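Local coordinates for hypothetical protein (Bacteroides eggerthii, PDB 4JGL) that is of unknown function but adopts a streptavidin-like beta-barrel fold with two added alpha helices and binds calcium ions, at residues A[112-117]-A[125-130]; A[26-31]-A[134-139]; A[22-27]-A[46-51]; A[53-58]-A[68-73]. All coordinates share one frame; numbering follows the deposited sequence.

Contact 1: A[112-117]-A[125-130]; sequences FTFIPT and YVATEK. With CA (calcium ion), chain D.
Y125 packs along F114, I115 and P116 across a beta hairpin of the streptavidin-like barrel, in which strand 112-116 turns back antiparallel to strand 125-127. Y125 CB sits 3.4 Å from I115 O and also reaches F114, at 3.8 Å from F114 CB. One bond further out, CG still lies near the same carbonyl oxygen. Y125 CD2 then comes within 3.6 Å of I115 C, and Y125 CE2 lies 4.3 Å from P116 CG. The ring thus runs alongside the 115-116 peptide, obliquely to it. Its CG is anti to the Y125 carbonyl carbon (chi1 -58°), which turns the ring along the partner strand.

The backbones are joined at I115 and V126, each giving its N-H to the other's carbonyl. The bond from I115 N to V126 O is 2.9 Å long and almost straight, at 175°. Further along, T128 N bonds to T113 O. F112 and F114 lean on the methyl of A127 on one face, and F114 continues inward to meet the ring of F55. On the other face, I115 CG1 lies beside V126 CG1, while I115 CG2 and T128 CG2 are pressed to 3.4 Å, tighter than a normal methyl contact. A water joins T128 OG1 to T113 N.

At the turn end, T117 chelates a calcium ion whose shell is completed by C120 O, S123 O and three waters. C120 is also tied by disulfide to C35. T117 CG2 rests on V126, while T117 OG1 stands 2.5 Å from the metal.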
loop_
_atom_site.group_PDB
_atom_site.type_symbol
_atom_site.label_atom_id
_atom_site.label_comp_id
_atom_site.label_asym_id
_atom_site.label_seq_id
_atom_site.Cartn_x
_atom_site.Cartn_y
_atom_site.Cartn_z
ATOM N N PHE A 112 2.203 -2.086 -10.466
ATOM C CA PHE A 112 1.279 -0.970 -10.634
ATOM C C PHE A 112 1.992 0.214 -11.263
ATOM O O PHE A 112 3.138 0.507 -10.910
ATOM C CB PHE A 112 0.724 -0.490 -9.272
ATOM C CG PHE A 112 -0.272 -1.426 -8.639
ATOM C CD1 PHE A 112 -1.558 -1.485 -9.144
ATOM C CD2 PHE A 112 0.050 -2.204 -7.541
ATOM C CE1 PHE A 112 -2.499 -2.319 -8.572
ATOM C CE2 PHE A 112 -0.876 -3.052 -6.988
ATOM C CZ PHE A 112 -2.143 -3.112 -7.496
ATOM N N THR A 113 1.285 0.899 -12.144
ATOM C CA THR A 113 1.632 2.270 -12.535
ATOM C C THR A 113 0.464 3.140 -12.105
ATOM O O THR A 113 -0.664 2.950 -12.594
ATOM C CB THR A 113 1.867 2.408 -14.039
ATOM O OG1 THR A 113 3.003 1.605 -14.406
ATOM C CG2 THR A 113 2.185 3.861 -14.461
ATOM N N PHE A 114 0.719 4.068 -11.194
ATOM C CA PHE A 114 -0.289 4.996 -10.715
ATOM C C PHE A 114 -0.123 6.330 -11.434
ATOM O O PHE A 114 0.981 6.904 -11.432
ATOM C CB PHE A 114 -0.173 5.175 -9.210
ATOM C CG PHE A 114 -0.576 3.954 -8.431
ATOM C CD1 PHE A 114 -1.908 3.537 -8.403
ATOM C CD2 PHE A 114 0.350 3.213 -7.749
ATOM C CE1 PHE A 114 -2.282 2.397 -7.693
ATOM C CE2 PHE A 114 -0.020 2.077 -7.041
ATOM C CZ PHE A 114 -1.334 1.671 -7.037
ATOM N N ILE A 115 -1.214 6.809 -12.043
ATOM C CA ILE A 115 -1.221 8.060 -12.784
ATOM C C ILE A 115 -2.145 9.064 -12.089
ATOM O O ILE A 115 -3.105 8.679 -11.419
ATOM C CB ILE A 115 -1.646 7.873 -14.250
ATOM C CG1 ILE A 115 -3.096 7.438 -14.377
ATOM C CG2 ILE A 115 -0.714 6.886 -14.956
ATOM C CD1 ILE A 115 -3.579 7.400 -15.840
ATOM N N PRO A 116 -1.862 10.369 -12.211
ATOM C CA PRO A 116 -2.725 11.328 -11.541
ATOM C C PRO A 116 -4.161 11.318 -12.055
ATOM O O PRO A 116 -4.451 10.819 -13.149
ATOM C CB PRO A 116 -2.071 12.678 -11.849
ATOM C CG PRO A 116 -0.642 12.332 -12.107
ATOM C CD PRO A 116 -0.668 11.000 -12.794
ATOM N N THR A 117 -5.039 11.913 -11.262
ATOM C CA THR A 117 -6.446 12.112 -11.598
ATOM C C THR A 117 -6.729 13.626 -11.650
ATOM O O THR A 117 -7.260 14.205 -10.718
ATOM C CB THR A 117 -7.348 11.392 -10.597
ATOM O OG1 THR A 117 -7.040 11.834 -9.289
ATOM C CG2 THR A 117 -7.158 9.876 -10.689
ATOM N N TYR A 125 -4.394 9.390 -7.334
ATOM C CA TYR A 125 -3.925 8.564 -8.454
ATOM C C TYR A 125 -4.933 7.465 -8.740
ATOM O O TYR A 125 -5.758 7.122 -7.885
ATOM C CB TYR A 125 -2.564 7.901 -8.173
ATOM C CG TYR A 125 -1.445 8.830 -7.864
ATOM C CD1 TYR A 125 -1.242 9.317 -6.593
ATOM C CD2 TYR A 125 -0.572 9.241 -8.857
ATOM C CE1 TYR A 125 -0.188 10.200 -6.308
ATOM C CE2 TYR A 125 0.453 10.120 -8.596
ATOM C CZ TYR A 125 0.640 10.606 -7.329
ATOM O OH TYR A 125 1.664 11.489 -7.055
ATOM N N VAL A 126 -4.815 6.880 -9.927
ATOM C CA VAL A 126 -5.516 5.660 -10.292
ATOM C C VAL A 126 -4.529 4.748 -11.025
ATOM O O VAL A 126 -3.623 5.226 -11.719
ATOM C CB VAL A 126 -6.761 5.973 -11.169
ATOM C CG1 VAL A 126 -6.370 6.628 -12.503
ATOM C CG2 VAL A 126 -7.631 4.713 -11.373
ATOM N N ALA A 127 -4.701 3.446 -10.872
ATOM C CA ALA A 127 -3.898 2.464 -11.571
ATOM C C ALA A 127 -4.183 2.522 -13.061
ATOM O O ALA A 127 -5.301 2.803 -13.462
ATOM C CB ALA A 127 -4.166 1.073 -11.034
ATOM N N THR A 128 -3.177 2.176 -13.857
ATOM C CA THR A 128 -3.355 2.098 -15.313
ATOM C C THR A 128 -3.986 0.783 -15.771
ATOM O O THR A 128 -4.560 0.749 -16.867
ATOM C CB THR A 128 -2.031 2.271 -16.049
ATOM O OG1 THR A 128 -1.158 1.240 -15.644
ATOM C CG2 THR A 128 -1.408 3.623 -15.763
ATOM N N GLU A 129 -3.894 -0.266 -14.949
ATOM C CA GLU A 129 -4.376 -1.595 -15.317
ATOM C C GLU A 129 -5.244 -2.177 -14.220
ATOM O O GLU A 129 -5.054 -1.879 -13.051
ATOM C CB GLU A 129 -3.207 -2.536 -15.591
ATOM C CG GLU A 129 -2.387 -2.119 -16.791
ATOM C CD GLU A 129 -1.403 -3.187 -17.240
ATOM O OE1 GLU A 129 -1.671 -4.389 -17.026
ATOM O OE2 GLU A 129 -0.365 -2.812 -17.818
ATOM N N LYS A 130 -6.194 -3.020 -14.616
ATOM C CA LYS A 130 -7.069 -3.692 -13.689
ATOM C C LYS A 130 -6.354 -4.815 -12.961
ATOM O O LYS A 130 -5.450 -5.481 -13.516
ATOM C CB LYS A 130 -8.258 -4.312 -14.440
ATOM C CG LYS A 130 -9.195 -3.288 -15.063
ATOM C CD LYS A 130 -10.289 -3.955 -15.868
ATOM C CE LYS A 130 -11.095 -2.939 -16.657
ATOM N NZ LYS A 130 -12.140 -3.643 -17.482
HETATM CA CA CA D . -6.835 14.166 -8.403
HETATM O O HOH W 1 -1.202 -0.356 -13.228
HETATM O O HOH W 2 -4.572 13.939 -9.032
HETATM O O HOH W 3 -6.785 16.491 -8.947
HETATM O O HOH W 4 -6.160 15.313 -6.415
#

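Contact 2: A[26-31]-A[134-139]; sequences MPAISA and KYYYLC
Two groups grip the hydroxyl of Y137: it donates to A31 O, with Y137 OH 2.7 Å from that oxygen, and also forms a hydrogen bond with F34 N. The bond to A31 O approaches 35° out of the carbonyl plane. It fastens the loop after strand 22-29 to strand 135-140, where the first and last strands pair antiparallel and close the barrel.

The backbone seam is carried by I29 and Y135, which exchange two hydrogen bonds, and by Y137 N, which meets P27 O at 3.0 Å. Between them A28 and Y136 face each other without backbone bonds. Here the A28 methyl lies over one face of the Y136 ring, a CH-pi contact with A28 CB 4.2 Å from the ring centroid. M26 O lies at the edge of the same ring, in its plane. K134 lies extended past A28 and S30, and a water that donates to A28 O is only weakly held by its ammonium.

On the opposite side of the sheet, I29 crosses Y137 at about a right angle, with I29 CB 3.8 Å from Y137 CE1.

Selenomethionine M26 runs beside L138 into the barrel interior. Its bend at chi3 (65°) leaves M26 CE 3.6 Å from L138 CD2.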
loop_
_atom_site.group_PDB
_atom_site.type_symbol
_atom_site.label_atom_id
_atom_site.label_comp_id
_atom_site.label_asym_id
_atom_site.label_seq_id
_atom_site.Cartn_x
_atom_site.Cartn_y
_atom_site.Cartn_z
HETATM N N MSE A 26 -7.290 2.877 -0.609
HETATM C CA MSE A 26 -7.168 2.244 -1.919
HETATM C C MSE A 26 -8.422 1.428 -2.237
HETATM O O MSE A 26 -8.403 0.194 -2.210
HETATM C CB MSE A 26 -5.935 1.347 -1.994
HETATM C CG MSE A 26 -4.613 2.083 -1.707
HETATM SE SE MSE A 26 -3.119 1.010 -2.010
HETATM C CE MSE A 26 -3.328 0.768 -3.962
ATOM N N PRO A 27 -9.519 2.118 -2.552
ATOM C CA PRO A 27 -10.696 1.402 -3.045
ATOM C C PRO A 27 -10.399 0.872 -4.455
ATOM O O PRO A 27 -9.567 1.428 -5.178
ATOM C CB PRO A 27 -11.765 2.493 -3.082
ATOM C CG PRO A 27 -11.002 3.738 -3.329
ATOM C CD PRO A 27 -9.692 3.569 -2.570
ATOM N N ALA A 28 -11.103 -0.187 -4.834
ATOM C CA ALA A 28 -11.030 -0.778 -6.152
ATOM C C ALA A 28 -12.390 -0.630 -6.819
ATOM O O ALA A 28 -13.389 -1.037 -6.268
ATOM C CB ALA A 28 -10.619 -2.255 -6.093
ATOM N N ILE A 29 -12.398 -0.056 -8.021
ATOM C CA ILE A 29 -13.636 0.321 -8.735
ATOM C C ILE A 29 -13.530 -0.117 -10.190
ATOM O O ILE A 29 -12.455 -0.056 -10.779
ATOM C CB ILE A 29 -13.821 1.846 -8.652
ATOM C CG1 ILE A 29 -13.852 2.273 -7.195
ATOM C CG2 ILE A 29 -15.077 2.324 -9.384
ATOM C CD1 ILE A 29 -13.821 3.767 -6.965
ATOM N N SER A 30 -14.642 -0.574 -10.783
ATOM C CA SER A 30 -14.589 -1.078 -12.153
ATOM C C SER A 30 -14.187 -0.003 -13.167
ATOM O O SER A 30 -13.550 -0.312 -14.168
ATOM C CB SER A 30 -15.920 -1.713 -12.564
ATOM O OG SER A 30 -16.149 -2.850 -11.776
ATOM N N ALA A 31 -14.590 1.242 -12.924
ATOM C CA ALA A 31 -14.259 2.358 -13.809
ATOM C C ALA A 31 -12.963 3.026 -13.358
ATOM O O ALA A 31 -12.716 3.156 -12.170
ATOM C CB ALA A 31 -15.370 3.382 -13.799
ATOM N N LYS A 134 -10.759 -4.656 -11.587
ATOM C CA LYS A 134 -10.974 -3.318 -11.064
ATOM C C LYS A 134 -9.710 -2.494 -10.985
ATOM O O LYS A 134 -8.608 -3.016 -10.899
ATOM C CB LYS A 134 -11.624 -3.381 -9.694
ATOM C CG LYS A 134 -13.034 -4.013 -9.767
ATOM C CD LYS A 134 -13.748 -3.939 -8.463
ATOM C CE LYS A 134 -15.187 -4.445 -8.549
ATOM N NZ LYS A 134 -15.820 -4.516 -7.205
ATOM N N TYR A 135 -9.904 -1.182 -10.991
ATOM C CA TYR A 135 -8.828 -0.223 -10.822
ATOM C C TYR A 135 -8.680 0.195 -9.375
ATOM O O TYR A 135 -9.646 0.645 -8.774
ATOM C CB TYR A 135 -9.091 1.029 -11.655
ATOM C CG TYR A 135 -9.137 0.771 -13.141
ATOM C CD1 TYR A 135 -7.982 0.750 -13.887
ATOM C CD2 TYR A 135 -10.339 0.518 -13.795
ATOM C CE1 TYR A 135 -8.006 0.514 -15.245
ATOM C CE2 TYR A 135 -10.366 0.280 -15.153
ATOM C CZ TYR A 135 -9.211 0.289 -15.877
ATOM O OH TYR A 135 -9.260 0.050 -17.244
ATOM N N TYR A 136 -7.473 0.044 -8.828
ATOM C CA TYR A 136 -7.172 0.624 -7.538
ATOM C C TYR A 136 -6.923 2.118 -7.690
ATOM O O TYR A 136 -6.247 2.562 -8.613
ATOM C CB TYR A 136 -5.935 -0.028 -6.927
ATOM C CG TYR A 136 -6.218 -1.344 -6.261
ATOM C CD1 TYR A 136 -6.839 -1.397 -5.022
ATOM C CD2 TYR A 136 -5.857 -2.541 -6.854
ATOM C CE1 TYR A 136 -7.128 -2.611 -4.392
ATOM C CE2 TYR A 136 -6.120 -3.752 -6.228
ATOM C CZ TYR A 136 -6.758 -3.783 -5.002
ATOM O OH TYR A 136 -7.042 -5.008 -4.418
ATOM N N TYR A 137 -7.450 2.883 -6.753
ATOM C CA TYR A 137 -7.162 4.292 -6.621
ATOM C C TYR A 137 -6.280 4.532 -5.414
ATOM O O TYR A 137 -6.231 3.714 -4.490
ATOM C CB TYR A 137 -8.459 5.078 -6.448
ATOM C CG TYR A 137 -9.314 5.132 -7.701
ATOM C CD1 TYR A 137 -9.987 4.009 -8.178
ATOM C CD2 TYR A 137 -9.462 6.311 -8.411
ATOM C CE1 TYR A 137 -10.795 4.078 -9.301
ATOM C CE2 TYR A 137 -10.270 6.377 -9.529
ATOM C CZ TYR A 137 -10.941 5.261 -9.956
ATOM O OH TYR A 137 -11.727 5.372 -11.094
ATOM N N LEU A 138 -5.591 5.673 -5.425
ATOM C CA LEU A 138 -4.907 6.187 -4.233
ATOM C C LEU A 138 -5.637 7.464 -3.863
ATOM O O LEU A 138 -5.593 8.457 -4.580
ATOM C CB LEU A 138 -3.431 6.493 -4.505
ATOM C CG LEU A 138 -2.536 5.343 -4.925
ATOM C CD1 LEU A 138 -1.109 5.804 -5.134
ATOM C CD2 LEU A 138 -2.559 4.235 -3.929
ATOM N N CYS A 139 -6.292 7.462 -2.702
ATOM C CA CYS A 139 -6.982 8.614 -2.141
ATOM C C CYS A 139 -6.235 9.060 -0.906
ATOM O O CYS A 139 -6.131 8.301 0.063
ATOM C CB CYS A 139 -8.427 8.254 -1.798
ATOM S SG CYS A 139 -9.388 7.612 -3.188
HETATM O O HOH W 5 -14.383 -3.227 -4.368
#

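Contact 3: A[22-27]-A[46-51]; sequences SGYLMP and GYLMPE
Y24 and G46 are bonded to each other twice through their backbones, and S22 and L48 repeat the pattern two residues along. These four hydrogen bonds join neighbouring antiparallel strands of the barrel, 22-29 and 44-49. The straightest runs from G46 N to Y24 O, 2.8 Å at 172°. The non-hydrogen-bonded pair between them, G23 and Y47, adds CA-H...O contacts: Y47 CA is 3.3 Å from S22 O, and G23 CA reaches G46 O.

Apolar contact is modest and lies on the face of Y24 and L48. There L48 CB meets the edge of the Y24 ring in its plane, 4.0 Å from Y24 CE2. Selenomethionine M26 lays its selenium against the bare backbone of G46, M26 SE being 3.7 Å from G46 CA.

The polar ends look to different places. In one of two deposited conformers of S22, its OG is hydrogen-bonded to Y24 OH. Y47 has CG anti to its backbone nitrogen (chi1 -166°) and sends its ring off the other face, where it meets F148 and F152 and its hydroxyl bonds to E149, all outside these strands. On its way out the ring skirts the S22 carbonyl, with Y47 CD1 3.7 Å from S22 O.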
loop_
_atom_site.group_PDB
_atom_site.type_symbol
_atom_site.label_atom_id
_atom_site.label_comp_id
_atom_site.label_asym_id
_atom_site.label_seq_id
_atom_site.Cartn_x
_atom_site.Cartn_y
_atom_site.Cartn_z
ATOM N N SER A 22 3.403 9.446 2.762
ATOM C CA SER A 22 1.990 9.710 2.670
ATOM C C SER A 22 1.164 8.436 2.669
ATOM O O SER A 22 1.583 7.386 2.191
ATOM C CB SER A 22 1.696 10.541 1.430
ATOM O OG SER A 22 2.386 10.009 0.309
ATOM N N GLY A 23 -0.007 8.538 3.271
ATOM C CA GLY A 23 -0.957 7.444 3.339
ATOM C C GLY A 23 -2.125 7.616 2.406
ATOM O O GLY A 23 -2.528 8.737 2.080
ATOM N N TYR A 24 -2.701 6.486 2.013
ATOM C CA TYR A 24 -3.786 6.438 1.044
ATOM C C TYR A 24 -4.780 5.382 1.401
ATOM O O TYR A 24 -4.409 4.270 1.830
ATOM C CB TYR A 24 -3.271 6.132 -0.373
ATOM C CG TYR A 24 -2.238 7.114 -0.827
ATOM C CD1 TYR A 24 -2.606 8.327 -1.384
ATOM C CD2 TYR A 24 -0.900 6.852 -0.652
ATOM C CE1 TYR A 24 -1.649 9.263 -1.758
ATOM C CE2 TYR A 24 0.053 7.790 -0.980
ATOM C CZ TYR A 24 -0.312 8.967 -1.569
ATOM O OH TYR A 24 0.629 9.902 -1.910
ATOM N N LEU A 25 -6.063 5.683 1.185
ATOM C CA LEU A 25 -7.043 4.631 1.046
ATOM C C LEU A 25 -7.066 4.177 -0.409
ATOM O O LEU A 25 -6.859 4.974 -1.324
ATOM C CB LEU A 25 -8.427 5.134 1.439
ATOM C CG LEU A 25 -8.591 5.424 2.929
ATOM C CD1 LEU A 25 -9.965 6.080 3.220
ATOM C CD2 LEU A 25 -8.367 4.195 3.782
HETATM N N MSE A 26 -7.290 2.877 -0.609
HETATM C CA MSE A 26 -7.168 2.244 -1.919
HETATM C C MSE A 26 -8.422 1.428 -2.237
HETATM O O MSE A 26 -8.403 0.194 -2.210
HETATM C CB MSE A 26 -5.935 1.347 -1.994
HETATM C CG MSE A 26 -4.613 2.083 -1.707
HETATM SE SE MSE A 26 -3.119 1.010 -2.010
HETATM C CE MSE A 26 -3.328 0.768 -3.962
ATOM N N PRO A 27 -9.519 2.118 -2.552
ATOM C CA PRO A 27 -10.696 1.402 -3.045
ATOM C C PRO A 27 -10.399 0.872 -4.455
ATOM O O PRO A 27 -9.567 1.428 -5.178
ATOM C CB PRO A 27 -11.765 2.493 -3.082
ATOM C CG PRO A 27 -11.002 3.738 -3.329
ATOM C CD PRO A 27 -9.692 3.569 -2.570
ATOM N N GLY A 46 -2.515 2.252 1.375
ATOM C CA GLY A 46 -1.220 2.473 0.811
ATOM C C GLY A 46 -0.349 3.422 1.599
ATOM O O GLY A 46 -0.847 4.310 2.280
ATOM N N TYR A 47 0.957 3.293 1.405
ATOM C CA TYR A 47 1.922 4.136 2.103
ATOM C C TYR A 47 3.107 4.377 1.201
ATOM O O TYR A 47 3.815 3.434 0.856
ATOM C CB TYR A 47 2.355 3.457 3.403
ATOM C CG TYR A 47 3.078 4.302 4.409
ATOM C CD1 TYR A 47 2.456 5.321 5.096
ATOM C CD2 TYR A 47 4.380 4.038 4.742
ATOM C CE1 TYR A 47 3.120 6.048 6.071
ATOM C CE2 TYR A 47 5.048 4.772 5.690
ATOM C CZ TYR A 47 4.421 5.760 6.362
ATOM O OH TYR A 47 5.127 6.468 7.318
ATOM N N LEU A 48 3.286 5.622 0.795
ATOM C CA LEU A 48 4.389 6.001 -0.088
ATOM C C LEU A 48 5.524 6.569 0.756
ATOM O O LEU A 48 5.289 7.453 1.576
ATOM C CB LEU A 48 3.934 7.023 -1.130
ATOM C CG LEU A 48 4.901 7.331 -2.262
ATOM C CD1 LEU A 48 4.911 6.195 -3.247
ATOM C CD2 LEU A 48 4.509 8.634 -2.944
HETATM N N MSE A 49 6.728 6.043 0.561
HETATM C CA MSE A 49 7.897 6.416 1.363
HETATM C C MSE A 49 9.011 6.923 0.475
HETATM O O MSE A 49 9.905 6.155 0.083
HETATM C CB MSE A 49 8.394 5.218 2.117
HETATM C CG MSE A 49 7.439 4.600 3.069
HETATM SE SE MSE A 49 8.075 3.062 3.997
HETATM C CE MSE A 49 9.288 3.862 5.027
ATOM N N PRO A 50 8.973 8.215 0.126
ATOM C CA PRO A 50 9.995 8.737 -0.770
ATOM C C PRO A 50 11.420 8.613 -0.222
ATOM O O PRO A 50 12.340 8.468 -1.025
ATOM C CB PRO A 50 9.600 10.198 -0.930
ATOM C CG PRO A 50 8.125 10.239 -0.625
ATOM C CD PRO A 50 7.921 9.206 0.399
ATOM N N GLU A 51 11.593 8.609 1.102
ATOM C CA GLU A 51 12.934 8.493 1.721
ATOM C C GLU A 51 13.591 7.123 1.466
ATOM O O GLU A 51 14.812 6.969 1.582
ATOM C CB GLU A 51 12.864 8.746 3.243
ATOM C CG GLU A 51 12.469 7.513 4.065
ATOM C CD GLU A 51 12.942 7.538 5.523
ATOM O OE1 GLU A 51 13.947 8.216 5.826
ATOM O OE2 GLU A 51 12.304 6.860 6.367
#

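Contact 4: A[53-58]-A[68-73]; sequences GLFLKM and NIYTYV
Y72 tucks its ring against the backbone of G53 and L54, where a G1 beta bulge, G53 and L54 both facing M49, begins strand 54-61 of the hairpin with strand 64-75. The positive phi of G53 (61°) turns the chain at this point. A chi1 of 83° places Y72 CG between its own backbone nitrogen and carbonyl carbon, and brings Y72 CD1 to 3.4 Å from G53 C and Y72 CE1 to 3.4 Å from L54 O. The oxygen lies near the plane of the ring, at its edge.

Next along, a branch of L54 fills the notch between two methyls of the partner strand: L54 CD2 is 3.9 Å from T71 CG2 and 4.1 Å from I69 CG2. L56 then lies beside I69, pointing the same way. On the reverse face, F55 and Y70 also point together, and Y70 CD1 comes to the edge of the F55 ring, 4.0 Å from F55 CD2. Y70 CB presses on F55 O at 3.3 Å. Five backbone hydrogen bonds stitch the strands, paired at F55-Y70 and at K57-N68, with Y72 N to G53 O as the fifth.

F55 and Y70 face the barrel interior, where F55 meets F114 and Y70 OH bonds to P110 O; K57 on this face forms a salt bridge with D44. L54, L56 and I69 lie under the helices: helix 158-165 packs on all three, and helix 142-153 on L56. Strands 44-49 and 78-92 flank the hairpin.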
loop_
_atom_site.group_PDB
_atom_site.type_symbol
_atom_site.label_atom_id
_atom_site.label_comp_id
_atom_site.label_asym_id
_atom_site.label_seq_id
_atom_site.Cartn_x
_atom_site.Cartn_y
_atom_site.Cartn_z
ATOM N N GLY A 53 12.203 5.008 -1.280
ATOM C CA GLY A 53 11.750 4.547 -2.572
ATOM C C GLY A 53 10.871 3.309 -2.503
ATOM O O GLY A 53 10.965 2.435 -3.343
ATOM N N LEU A 54 10.030 3.235 -1.461
ATOM C CA LEU A 54 9.125 2.119 -1.274
ATOM C C LEU A 54 7.677 2.582 -1.294
ATOM O O LEU A 54 7.344 3.700 -0.892
ATOM C CB LEU A 54 9.381 1.430 0.055
ATOM C CG LEU A 54 10.808 0.938 0.284
ATOM C CD1 LEU A 54 10.894 0.354 1.688
ATOM C CD2 LEU A 54 11.210 -0.105 -0.760
ATOM N N PHE A 55 6.824 1.685 -1.763
ATOM C CA PHE A 55 5.381 1.836 -1.722
ATOM C C PHE A 55 4.823 0.591 -1.073
ATOM O O PHE A 55 5.100 -0.524 -1.533
ATOM C CB PHE A 55 4.793 2.031 -3.116
ATOM C CG PHE A 55 3.290 2.028 -3.117
ATOM C CD1 PHE A 55 2.602 3.111 -2.607
ATOM C CD2 PHE A 55 2.586 0.928 -3.533
ATOM C CE1 PHE A 55 1.193 3.121 -2.538
ATOM C CE2 PHE A 55 1.166 0.933 -3.479
ATOM C CZ PHE A 55 0.505 2.010 -2.945
ATOM N N LEU A 56 4.075 0.749 0.018
ATOM C CA LEU A 56 3.484 -0.384 0.702
ATOM C C LEU A 56 1.991 -0.434 0.463
ATOM O O LEU A 56 1.327 0.588 0.462
ATOM C CB LEU A 56 3.782 -0.330 2.199
ATOM C CG LEU A 56 5.187 -0.750 2.622
ATOM C CD1 LEU A 56 6.232 0.171 2.010
ATOM C CD2 LEU A 56 5.290 -0.797 4.153
ATOM N N LYS A 57 1.476 -1.639 0.254
ATOM C CA LYS A 57 0.047 -1.858 0.070
ATOM C C LYS A 57 -0.408 -2.921 1.047
ATOM O O LYS A 57 0.118 -4.044 1.036
ATOM C CB LYS A 57 -0.246 -2.289 -1.366
ATOM C CG LYS A 57 -1.721 -2.587 -1.598
ATOM C CD LYS A 57 -2.022 -2.733 -3.076
ATOM C CE LYS A 57 -3.521 -2.907 -3.325
ATOM N NZ LYS A 57 -3.948 -4.267 -2.920
HETATM N N MSE A 58 -1.387 -2.580 1.880
HETATM C CA MSE A 58 -1.880 -3.447 2.949
HETATM C C MSE A 58 -3.316 -3.850 2.732
HETATM O O MSE A 58 -4.163 -3.013 2.415
HETATM C CB MSE A 58 -1.750 -2.703 4.259
HETATM C CG MSE A 58 -2.234 -3.469 5.477
HETATM SE SE MSE A 58 -1.593 -2.784 7.131
HETATM C CE MSE A 58 -2.841 -1.836 7.050
ATOM N N ASN A 68 2.288 -5.825 0.954
ATOM C CA ASN A 68 3.272 -5.877 -0.116
ATOM C C ASN A 68 4.210 -4.673 -0.016
ATOM O O ASN A 68 3.744 -3.528 0.083
ATOM C CB ASN A 68 2.588 -5.907 -1.493
ATOM C CG ASN A 68 2.190 -7.318 -1.948
ATOM O OD1 ASN A 68 2.844 -8.300 -1.614
ATOM N ND2 ASN A 68 1.106 -7.412 -2.730
ATOM N N ILE A 69 5.509 -4.951 -0.024
ATOM C CA ILE A 69 6.539 -3.921 -0.126
ATOM C C ILE A 69 6.964 -3.901 -1.581
ATOM O O ILE A 69 7.544 -4.874 -2.099
ATOM C CB ILE A 69 7.756 -4.216 0.752
ATOM C CG1 ILE A 69 7.377 -4.293 2.231
ATOM C CG2 ILE A 69 8.805 -3.109 0.546
ATOM C CD1 ILE A 69 8.497 -4.885 3.103
ATOM N N TYR A 70 6.615 -2.817 -2.263
ATOM C CA TYR A 70 7.037 -2.525 -3.628
ATOM C C TYR A 70 8.188 -1.546 -3.566
ATOM O O TYR A 70 8.213 -0.666 -2.697
ATOM C CB TYR A 70 5.911 -1.846 -4.436
ATOM C CG TYR A 70 4.733 -2.730 -4.781
ATOM C CD1 TYR A 70 3.657 -2.923 -3.920
ATOM C CD2 TYR A 70 4.656 -3.324 -6.019
ATOM C CE1 TYR A 70 2.588 -3.732 -4.304
ATOM C CE2 TYR A 70 3.618 -4.115 -6.383
ATOM C CZ TYR A 70 2.588 -4.343 -5.532
ATOM O OH TYR A 70 1.524 -5.147 -5.933
ATOM N N THR A 71 9.084 -1.631 -4.546
ATOM C CA THR A 71 9.982 -0.528 -4.814
ATOM C C THR A 71 9.339 0.358 -5.875
ATOM O O THR A 71 8.556 -0.126 -6.685
ATOM C CB THR A 71 11.361 -1.032 -5.267
ATOM O OG1 THR A 71 11.215 -1.841 -6.433
ATOM C CG2 THR A 71 12.019 -1.827 -4.156
ATOM N N TYR A 72 9.612 1.657 -5.863
ATOM C CA TYR A 72 9.024 2.532 -6.869
ATOM C C TYR A 72 10.044 3.525 -7.378
ATOM O O TYR A 72 11.009 3.877 -6.685
ATOM C CB TYR A 72 7.762 3.269 -6.397
ATOM C CG TYR A 72 7.992 4.530 -5.617
ATOM C CD1 TYR A 72 8.159 4.505 -4.248
ATOM C CD2 TYR A 72 8.050 5.763 -6.255
ATOM C CE1 TYR A 72 8.343 5.658 -3.530
ATOM C CE2 TYR A 72 8.256 6.919 -5.549
ATOM C CZ TYR A 72 8.394 6.867 -4.186
ATOM O OH TYR A 72 8.599 8.011 -3.453
ATOM N N VAL A 73 9.775 3.976 -8.590
ATOM C CA VAL A 73 10.454 5.105 -9.203
ATOM C C VAL A 73 9.385 5.977 -9.846
ATOM O O VAL A 73 8.294 5.502 -10.185
ATOM C CB VAL A 73 11.501 4.674 -10.246
ATOM C CG1 VAL A 73 12.576 3.790 -9.596
ATOM C CG2 VAL A 73 10.877 3.998 -11.447
#

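All four contacts lie in one curled antiparallel sheet. Around it, contact 4 pairs strand 54-61 with 64-75, contact 3 pairs 44-49 with 22-29, contact 2 pairs 22-29 with 135-140, and contact 1 pairs 125-127 with 112-116; strand 78-92 completes the ring. Contacts 3, 4 and 1 follow in series along the chain, while contact 2, between segments 103 residues apart, encloses contacts 1 and 4 and shuts the barrel. Centres are about 9 Å apart for contacts 1 and 2 and for 3 and 4, and about 17 Å for 2 and 4. Across the interior, M26, F55, F114 and L138 meet in a shared core.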